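Local coordinates for choline binding protein PCPA (Streptococcus pneumoniae, PDB 4CP6) that is a pneumococcal surface antigen of the choline-binding protein family, built on leucine-rich repeats and probably attached to the cell wall through choline, at residues 82-87 against 111-116; 105-110 against 134-139. One frame throughout, in Å; residues are numbered along the deposited sequence.

Contact 1 (82-87 against 111-116)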
ATOM      1  N   SER A  82       0.897  -8.401 -21.839  1.00 12.36           N
ATOM      2  CA  SER A  82       1.867  -8.590 -20.788  0.50 11.89           C
ATOM      3  C   SER A  82       3.243  -8.850 -21.393  1.00 14.68           C
ATOM      4  O   SER A  82       3.360  -9.358 -22.532  1.00 15.66           O
ATOM      5  CB  SER A  82       1.477  -9.742 -19.873  0.50 14.30           C
ATOM      6  OG  SER A  82       1.441 -10.932 -20.634  0.50 13.21           O
ATOM      7  N   TYR A  83       4.263  -8.526 -20.640  1.00 13.26           N
ATOM      8  CA  TYR A  83       5.632  -8.756 -21.047  1.00 13.04           C
ATOM      9  C   TYR A  83       6.181  -9.746 -20.071  1.00 16.94           C
ATOM     10  O   TYR A  83       6.167  -9.511 -18.850  1.00 17.18           O
ATOM     11  CB  TYR A  83       6.476  -7.462 -21.063  1.00 13.55           C
ATOM     12  CG  TYR A  83       7.944  -7.777 -21.244  1.00 15.91           C
ATOM     13  CD1 TYR A  83       8.478  -7.988 -22.517  1.00 15.79           C
ATOM     14  CD2 TYR A  83       8.746  -8.098 -20.145  1.00 18.77           C
ATOM     15  CE1 TYR A  83       9.810  -8.372 -22.688  1.00 17.06           C
ATOM     16  CE2 TYR A  83      10.054  -8.565 -20.307  1.00 20.30           C
ATOM     17  CZ  TYR A  83      10.585  -8.690 -21.582  1.00 24.63           C
ATOM     18  OH  TYR A  83      11.892  -9.113 -21.737  1.00 29.16           O
ATOM     19  N   TYR A  84       6.697 -10.842 -20.626  1.00 16.04           N
ATOM     20  CA  TYR A  84       7.387 -11.882 -19.881  1.00 17.42           C
ATOM     21  C   TYR A  84       8.661 -12.269 -20.585  1.00 20.74           C
ATOM     22  O   TYR A  84       8.682 -12.438 -21.805  1.00 21.29           O
ATOM     23  CB  TYR A  84       6.530 -13.140 -19.724  1.00 18.80           C
ATOM     24  CG  TYR A  84       5.329 -12.931 -18.847  1.00 18.08           C
ATOM     25  CD1 TYR A  84       5.439 -12.991 -17.459  1.00 18.89           C
ATOM     26  CD2 TYR A  84       4.062 -12.796 -19.397  1.00 19.85           C
ATOM     27  CE1 TYR A  84       4.323 -12.820 -16.641  1.00 17.20           C
ATOM     28  CE2 TYR A  84       2.939 -12.651 -18.594  1.00 19.72           C
ATOM     29  CZ  TYR A  84       3.072 -12.645 -17.217  1.00 19.87           C
ATOM     30  OH  TYR A  84       1.954 -12.481 -16.445  1.00 19.12           O
ATOM     31  N   PRO A  85       9.716 -12.509 -19.815  1.00 18.45           N
ATOM     32  CA  PRO A  85      10.943 -13.040 -20.411  1.00 18.11           C
ATOM     33  C   PRO A  85      10.721 -14.489 -20.839  1.00 21.35           C
ATOM     34  O   PRO A  85       9.790 -15.165 -20.369  1.00 20.86           O
ATOM     35  CB  PRO A  85      11.956 -12.959 -19.284  1.00 19.43           C
ATOM     36  CG  PRO A  85      11.132 -13.055 -18.018  1.00 22.67           C
ATOM     37  CD  PRO A  85       9.806 -12.418 -18.343  1.00 18.34           C
ATOM     38  N   ASP A  86      11.576 -14.965 -21.749  1.00 19.87           N
ATOM     39  CA  ASP A  86      11.501 -16.325 -22.241  1.00 19.09           C
ATOM     40  C   ASP A  86      12.561 -17.155 -21.538  1.00 24.30           C
ATOM     41  O   ASP A  86      13.638 -16.636 -21.207  1.00 21.34           O
ATOM     42  CB  ASP A  86      11.779 -16.323 -23.750  1.00 20.63           C
ATOM     43  CG  ASP A  86      11.417 -17.635 -24.388  1.00 26.49           C
ATOM     44  OD1 ASP A  86      10.210 -17.850 -24.652  1.00 28.92           O
ATOM     45  OD2 ASP A  86      12.328 -18.464 -24.577  1.00 23.18           O
ATOM     46  N   GLU A  87      12.277 -18.454 -21.321  1.00 24.76           N
ATOM     47  CA  GLU A  87      13.217 -19.377 -20.677  1.00 25.24           C
ATOM     48  C   GLU A  87      14.589 -19.393 -21.392  1.00 27.29           C
ATOM     49  O   GLU A  87      15.613 -19.564 -20.734  1.00 26.93           O
ATOM     50  CB  GLU A  87      12.597 -20.797 -20.535  1.00 27.31           C
ATOM     51  CG  GLU A  87      13.250 -21.897 -21.367  1.00 44.02           C
ATOM     52  CD  GLU A  87      12.315 -22.725 -22.227  1.00 74.05           C
ATOM     53  OE1 GLU A  87      11.304 -23.240 -21.694  1.00 72.83           O
ATOM     54  OE2 GLU A  87      12.611 -22.882 -23.433  1.00 69.16           O
ATOM     55  N   GLY A 111      -3.837  -7.356 -17.842  1.00 11.07           N
ATOM     56  CA  GLY A 111      -3.844  -7.100 -19.290  1.00 11.76           C
ATOM     57  C   GLY A 111      -2.528  -6.549 -19.806  1.00 12.66           C
ATOM     58  O   GLY A 111      -2.171  -6.806 -20.963  1.00 12.47           O
ATOM     59  N   PHE A 112      -1.784  -5.786 -18.976  1.00 10.95           N
ATOM     60  CA  PHE A 112      -0.509  -5.166 -19.336  1.00 10.54           C
ATOM     61  C   PHE A 112       0.547  -5.487 -18.282  1.00 12.22           C
ATOM     62  O   PHE A 112       1.458  -4.691 -18.045  1.00 11.83           O
ATOM     63  CB  PHE A 112      -0.668  -3.643 -19.489  1.00 11.34           C
ATOM     64  CG  PHE A 112      -1.554  -3.201 -20.631  1.00 11.57           C
ATOM     65  CD1 PHE A 112      -2.935  -3.147 -20.486  1.00 12.61           C
ATOM     66  CD2 PHE A 112      -1.001  -2.784 -21.836  1.00 12.70           C
ATOM     67  CE1 PHE A 112      -3.748  -2.671 -21.519  1.00 13.84           C
ATOM     68  CE2 PHE A 112      -1.808  -2.354 -22.877  1.00 14.11           C
ATOM     69  CZ  PHE A 112      -3.176  -2.306 -22.724  1.00 12.06           C
ATOM     70  N   HIS A 113       0.469  -6.691 -17.659  1.00 11.48           N
ATOM     71  CA  HIS A 113       1.444  -7.036 -16.637  1.00 11.20           C
ATOM     72  C   HIS A 113       2.877  -6.854 -17.183  1.00 12.31           C
ATOM     73  O   HIS A 113       3.174  -7.389 -18.264  1.00 12.02           O
ATOM     74  CB  HIS A 113       1.264  -8.488 -16.144  1.00 11.30           C
ATOM     75  CG  HIS A 113       2.484  -8.973 -15.438  1.00 13.34           C
ATOM     76  ND1 HIS A 113       2.663  -8.757 -14.094  1.00 14.34           N
ATOM     77  CD2 HIS A 113       3.615  -9.533 -15.942  1.00 14.64           C
ATOM     78  CE1 HIS A 113       3.886  -9.195 -13.813  1.00 14.72           C
ATOM     79  NE2 HIS A 113       4.476  -9.690 -14.896  1.00 14.88           N
ATOM     80  N   GLY A 114       3.753  -6.221 -16.419  1.00 11.20           N
ATOM     81  CA  GLY A 114       5.153  -6.053 -16.787  1.00 11.90           C
ATOM     82  C   GLY A 114       5.405  -5.267 -18.053  1.00 13.06           C
ATOM     83  O   GLY A 114       6.547  -5.246 -18.542  1.00 12.90           O
ATOM     84  N   SER A 115       4.374  -4.605 -18.596  1.00 11.58           N
ATOM     85  CA  SER A 115       4.506  -3.875 -19.852  1.00 11.30           C
ATOM     86  C   SER A 115       5.755  -3.029 -19.949  1.00 13.79           C
ATOM     87  O   SER A 115       6.054  -2.262 -19.049  1.00 12.36           O
ATOM     88  CB  SER A 115       3.276  -3.004 -20.089  1.00 12.99           C
ATOM     89  OG  SER A 115       3.371  -2.276 -21.305  1.00 12.91           O
ATOM     90  N   LYS A 116       6.454  -3.117 -21.084  1.00 13.38           N
ATOM     91  CA  LYS A 116       7.633  -2.284 -21.302  1.00 12.28           C
ATOM     92  C   LYS A 116       7.273  -0.950 -21.963  1.00 15.81           C
ATOM     93  O   LYS A 116       8.176  -0.138 -22.205  1.00 17.37           O
ATOM     94  CB  LYS A 116       8.638  -3.032 -22.167  1.00 15.59           C
ATOM     95  CG  LYS A 116       9.272  -4.191 -21.422  1.00 20.35           C
ATOM     96  CD  LYS A 116      10.301  -4.867 -22.309  1.00 29.30           C
ATOM     97  CE  LYS A 116      11.494  -4.012 -22.631  1.00 24.90           C
ATOM     98  NZ  LYS A 116      12.520  -4.788 -23.390  1.00 31.38           N
TER
HETATM   99  O   HOH W   1       6.898  -9.902 -16.308  1.00 17.75           O
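Tyr-83 and Lys-116 meet with Lys-116 CD lying over one face of the phenol ring. The loop 111-116 belongs to the leucine-rich repeat region, and the loop carrying 82-87, between strands 69-76 and 97-100, packs against it. Lys-116 CD sits 3.6 Å from the centroid of the Tyr-83 ring and 16° off its normal, a CH-pi contact displaced toward the rim. The Tyr-83 ring is brought there by a chi1 of 170°, which turns CG away from the backbone N and to the side of the carbonyl carbon. Its backbone is held as well: Tyr-83 N donates to His-113 O at 2.9 Å in a nearly straight hydrogen bond. Ser-82 CA makes a CA-H...O contact with the same carbonyl oxygen.

His-113 is the second main residue. Its ring lies beside that of Tyr-84 with the planes 19° apart, but the two are offset so far that little of either ring covers the other. His-113 CD2 sits against CE1, CZ and OH of Tyr-84, each 3.4 Å away. Tyr-84 OH is hydrogen-bonded to Gln-79 OE1 and His-113 ND1 to Asp-137 OD1, so both rings are also fixed from outside. Gly-114 lies in the type II turn from Phe-112 to Ser-115 and has a positive phi. It packs close to Tyr-83, with Tyr-83 CB 3.4 Å from Gly-114 O. Tyr-83 O takes a hydrogen bond from a water 2.7 Å away, and the same water is 2.8 Å from His-113 NE2.

Contact 2 (105-110 against 134-139)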
ATOM      1  N   LYS A 105     -13.578  -0.834 -23.300  1.00 12.95           N
ATOM      2  CA  LYS A 105     -14.342  -0.520 -22.098  1.00 13.35           C
ATOM      3  C   LYS A 105     -13.735  -1.148 -20.836  1.00 14.93           C
ATOM      4  O   LYS A 105     -14.023  -0.684 -19.740  1.00 14.71           O
ATOM      5  CB  LYS A 105     -15.792  -0.992 -22.256  1.00 15.06           C
ATOM      6  CG  LYS A 105     -16.710  -0.342 -21.211  1.00 22.02           C
ATOM      7  CD  LYS A 105     -18.178  -0.485 -21.575  1.00 26.82           C
ATOM      8  CE  LYS A 105     -19.066   0.061 -20.481  1.00 35.23           C
ATOM      9  NZ  LYS A 105     -20.471   0.253 -20.939  1.00 40.40           N
ATOM     10  N   LYS A 106     -12.961  -2.230 -20.969  1.00 12.99           N
ATOM     11  CA  LYS A 106     -12.387  -2.897 -19.810  1.00 12.39           C
ATOM     12  C   LYS A 106     -11.016  -3.401 -20.131  1.00 13.80           C
ATOM     13  O   LYS A 106     -10.797  -3.940 -21.219  1.00 13.53           O
ATOM     14  CB  LYS A 106     -13.281  -4.074 -19.391  1.00 14.41           C
ATOM     15  CG  LYS A 106     -12.807  -4.789 -18.128  1.00 18.91           C
ATOM     16  CD  LYS A 106     -13.927  -5.472 -17.368  1.00 35.08           C
ATOM     17  CE  LYS A 106     -14.436  -6.712 -18.053  1.00 46.26           C
ATOM     18  NZ  LYS A 106     -15.325  -7.519 -17.168  1.00 57.19           N
ATOM     19  N   ILE A 107     -10.100  -3.275 -19.191  1.00 12.31           N
ATOM     20  CA  ILE A 107      -8.777  -3.892 -19.217  1.00 10.80           C
ATOM     21  C   ILE A 107      -8.859  -4.974 -18.150  1.00 11.91           C
ATOM     22  O   ILE A 107      -9.039  -4.675 -16.959  1.00 12.05           O
ATOM     23  CB  ILE A 107      -7.624  -2.904 -18.977  1.00 12.73           C
ATOM     24  CG1 ILE A 107      -7.525  -1.909 -20.167  1.00 12.47           C
ATOM     25  CG2 ILE A 107      -6.308  -3.710 -18.808  1.00 12.31           C
ATOM     26  CD1 ILE A 107      -6.634  -0.647 -19.891  1.00 14.85           C
ATOM     27  N   GLN A 108      -8.843  -6.228 -18.567  1.00 11.14           N
ATOM     28  CA  GLN A 108      -8.927  -7.368 -17.660  1.00 11.19           C
ATOM     29  C   GLN A 108      -7.677  -7.489 -16.784  1.00 11.71           C
ATOM     30  O   GLN A 108      -6.651  -6.837 -17.030  1.00 11.88           O
ATOM     31  CB  GLN A 108      -9.142  -8.662 -18.455  1.00 12.92           C
ATOM     32  CG  GLN A 108     -10.524  -8.713 -19.112  1.00 13.20           C
ATOM     33  CD  GLN A 108     -10.706  -9.882 -20.049  1.00 16.75           C
ATOM     34  OE1 GLN A 108     -11.585  -9.864 -20.960  1.00 17.31           O
ATOM     35  NE2 GLN A 108      -9.895 -10.905 -19.873  1.00 12.12           N
ATOM     36  N   LYS A 109      -7.754  -8.359 -15.765  1.00 11.18           N
ATOM     37  CA  LYS A 109      -6.633  -8.529 -14.836  1.00 11.57           C
ATOM     38  C   LYS A 109      -5.352  -8.858 -15.581  1.00 11.20           C
ATOM     39  O   LYS A 109      -5.373  -9.659 -16.528  1.00 10.97           O
ATOM     40  CB  LYS A 109      -6.907  -9.611 -13.770  1.00 14.71           C
ATOM     41  CG  LYS A 109      -7.317 -10.956 -14.313  1.00 19.72           C
ATOM     42  CD  LYS A 109      -7.718 -11.900 -13.181  1.00 27.12           C
ATOM     43  CE  LYS A 109      -7.917 -13.280 -13.748  1.00 31.05           C
ATOM     44  NZ  LYS A 109      -7.998 -14.311 -12.679  1.00 39.68           N
ATOM     45  N   LYS A 110      -4.249  -8.208 -15.206  1.00 10.70           N
ATOM     46  CA  LYS A 110      -2.945  -8.466 -15.830  1.00 10.42           C
ATOM     47  C   LYS A 110      -2.950  -8.231 -17.341  1.00 12.82           C
ATOM     48  O   LYS A 110      -2.085  -8.772 -18.047  1.00 12.00           O
ATOM     49  CB  LYS A 110      -2.460  -9.888 -15.469  1.00 12.75           C
ATOM     50  CG  LYS A 110      -2.099  -9.967 -13.984  1.00 13.88           C
ATOM     51  CD  LYS A 110      -1.422 -11.237 -13.590  1.00 21.66           C
ATOM     52  CE  LYS A 110      -0.900 -11.040 -12.187  1.00 16.98           C
ATOM     53  NZ  LYS A 110      -0.059 -12.206 -11.770  1.00 31.59           N
ATOM     54  N   ARG A 134      -4.160  -5.712 -11.020  1.00  9.74           N
ATOM     55  CA  ARG A 134      -2.798  -5.918 -11.540  1.00  9.54           C
ATOM     56  C   ARG A 134      -2.663  -5.663 -13.037  1.00 11.22           C
ATOM     57  O   ARG A 134      -1.769  -6.235 -13.689  1.00 11.73           O
ATOM     58  CB  ARG A 134      -2.275  -7.324 -11.137  1.00 10.47           C
ATOM     59  CG  ARG A 134      -2.125  -7.434  -9.631  1.00 11.47           C
ATOM     60  CD  ARG A 134      -1.532  -8.759  -9.174  1.00 13.30           C
ATOM     61  NE  ARG A 134      -1.286  -8.754  -7.723  1.00 18.31           N
ATOM     62  CZ  ARG A 134      -0.187  -8.244  -7.149  1.00 28.56           C
ATOM     63  NH1 ARG A 134       0.796  -7.734  -7.899  1.00 22.08           N
ATOM     64  NH2 ARG A 134      -0.054  -8.257  -5.823  1.00 29.53           N
ATOM     65  N   ALA A 135      -3.519  -4.800 -13.599  1.00  9.34           N
ATOM     66  CA  ALA A 135      -3.421  -4.570 -15.044  1.00 10.21           C
ATOM     67  C   ALA A 135      -2.057  -4.072 -15.490  1.00 11.70           C
ATOM     68  O   ALA A 135      -1.616  -4.438 -16.592  1.00 11.23           O
ATOM     69  CB  ALA A 135      -4.493  -3.607 -15.489  1.00 11.08           C
ATOM     70  N   PHE A 136      -1.380  -3.272 -14.666  1.00 10.58           N
ATOM     71  CA  PHE A 136      -0.088  -2.690 -15.004  1.00  9.87           C
ATOM     72  C   PHE A 136       0.915  -2.984 -13.908  1.00 12.15           C
ATOM     73  O   PHE A 136       1.865  -2.209 -13.741  1.00 13.01           O
ATOM     74  CB  PHE A 136      -0.226  -1.164 -15.203  1.00 10.32           C
ATOM     75  CG  PHE A 136      -1.098  -0.762 -16.365  1.00 10.74           C
ATOM     76  CD1 PHE A 136      -0.565  -0.642 -17.640  1.00 13.59           C
ATOM     77  CD2 PHE A 136      -2.469  -0.557 -16.197  1.00 13.02           C
ATOM     78  CE1 PHE A 136      -1.364  -0.257 -18.719  1.00 15.60           C
ATOM     79  CE2 PHE A 136      -3.273  -0.187 -17.283  1.00 17.04           C
ATOM     80  CZ  PHE A 136      -2.711  -0.067 -18.537  1.00 15.15           C
ATOM     81  N   ASP A 137       0.783  -4.127 -13.191  1.00 10.41           N
ATOM     82  CA  ASP A 137       1.767  -4.355 -12.149  1.00 10.99           C
ATOM     83  C   ASP A 137       3.145  -4.649 -12.753  1.00 11.04           C
ATOM     84  O   ASP A 137       3.251  -5.240 -13.834  1.00 11.47           O
ATOM     85  CB  ASP A 137       1.334  -5.392 -11.107  1.00 12.36           C
ATOM     86  CG  ASP A 137       1.246  -6.821 -11.577  1.00 14.22           C
ATOM     87  OD1 ASP A 137       1.100  -7.042 -12.795  1.00 13.54           O
ATOM     88  OD2 ASP A 137       1.322  -7.728 -10.712  1.00 18.35           O
ATOM     89  N   PHE A 138       4.203  -4.189 -12.087  1.00 10.99           N
ATOM     90  CA  PHE A 138       5.599  -4.381 -12.525  1.00 11.16           C
ATOM     91  C   PHE A 138       5.851  -3.728 -13.894  1.00 14.58           C
ATOM     92  O   PHE A 138       6.822  -4.073 -14.577  1.00 14.36           O
ATOM     93  CB  PHE A 138       5.978  -5.884 -12.533  1.00 11.61           C
ATOM     94  CG  PHE A 138       5.899  -6.496 -11.152  1.00 11.48           C
ATOM     95  CD1 PHE A 138       6.965  -6.386 -10.259  1.00 12.94           C
ATOM     96  CD2 PHE A 138       4.746  -7.153 -10.728  1.00 12.72           C
ATOM     97  CE1 PHE A 138       6.892  -6.950  -8.987  1.00 13.51           C
ATOM     98  CE2 PHE A 138       4.684  -7.741  -9.456  1.00 14.85           C
ATOM     99  CZ  PHE A 138       5.739  -7.605  -8.586  1.00 13.27           C
ATOM    100  N   SER A 139       5.004  -2.764 -14.299  1.00 11.89           N
ATOM    101  CA  SER A 139       5.198  -2.150 -15.604  1.00 11.21           C
ATOM    102  C   SER A 139       6.355  -1.138 -15.609  1.00 14.95           C
ATOM    103  O   SER A 139       6.814  -0.668 -14.542  1.00 14.14           O
ATOM    104  CB  SER A 139       3.924  -1.473 -16.086  1.00 12.22           C
ATOM    105  OG  SER A 139       3.797  -0.185 -15.508  1.00 13.73           O
TER
HETATM  106  O   HOH W   2       1.986 -10.299 -10.969  1.00 38.78           O
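Lys-110 and Arg-134 run alongside each other in the same direction. Their aliphatic parts touch, with Lys-110 CE 3.8 Å from Arg-134 CD. Both chains leave the backbone with CG opposite the carbonyl carbon (chi1 -69° and -65°) and then run extended, as far as NE in the arginine, which keeps them together. The like charges at their ends do not touch. Asp-137 lies close to both and probably eases their repulsion. Arg-134 NH1 donates to Asp-137 OD2 at 2.9 Å in a salt bridge, almost in the guanidinium plane and on the anti side of the carboxylate. A water links the same oxygen to Lys-110 NZ, giving to Asp-137 OD2 at 2.7 Å and accepting from Lys-110 NZ. The other oxygen, Asp-137 OD1, is hydrogen-bonded to His-113 ND1.

The two segments belong to the leucine-rich repeat region, where strand 106-107 and the turn after strand 130-131 pack within the stacked coils. On the buried side the contact is apolar. Ile-107 CG2 rests 3.8 Å from Ala-135 CB. The other branch of the isoleucine reaches the phenylalanine, with Ile-107 CD1 4.2 Å from Phe-136 CZ. The Ile-107 and Phe-136 side chains meet roughly perpendicular. Phe-136 also stacks on Phe-112. Lys-110 CA makes a CA-H...O contact of 3.3 Å with Arg-134 O.

In the fold
From the N terminus, the chain leaves strand 69-76 and enters the loop that holds 82-87. It then runs through strand 97-100 and strand 106-107 before 111-116 comes back against that loop, closing contact 1. Segment 105-110 lies inside this span, but its partner 134-139 follows strands 119-122 and 130-131, so the loops closed by the two contacts cross. Contact 1 ties the long loop before strand 97-100 to the turn after strand 106-107. Contact 2 joins that strand and the start of its turn to the turn after strand 130-131. The contacts touch directly: Phe-112 N pairs with Ala-135 O, probably as a hydrogen bond.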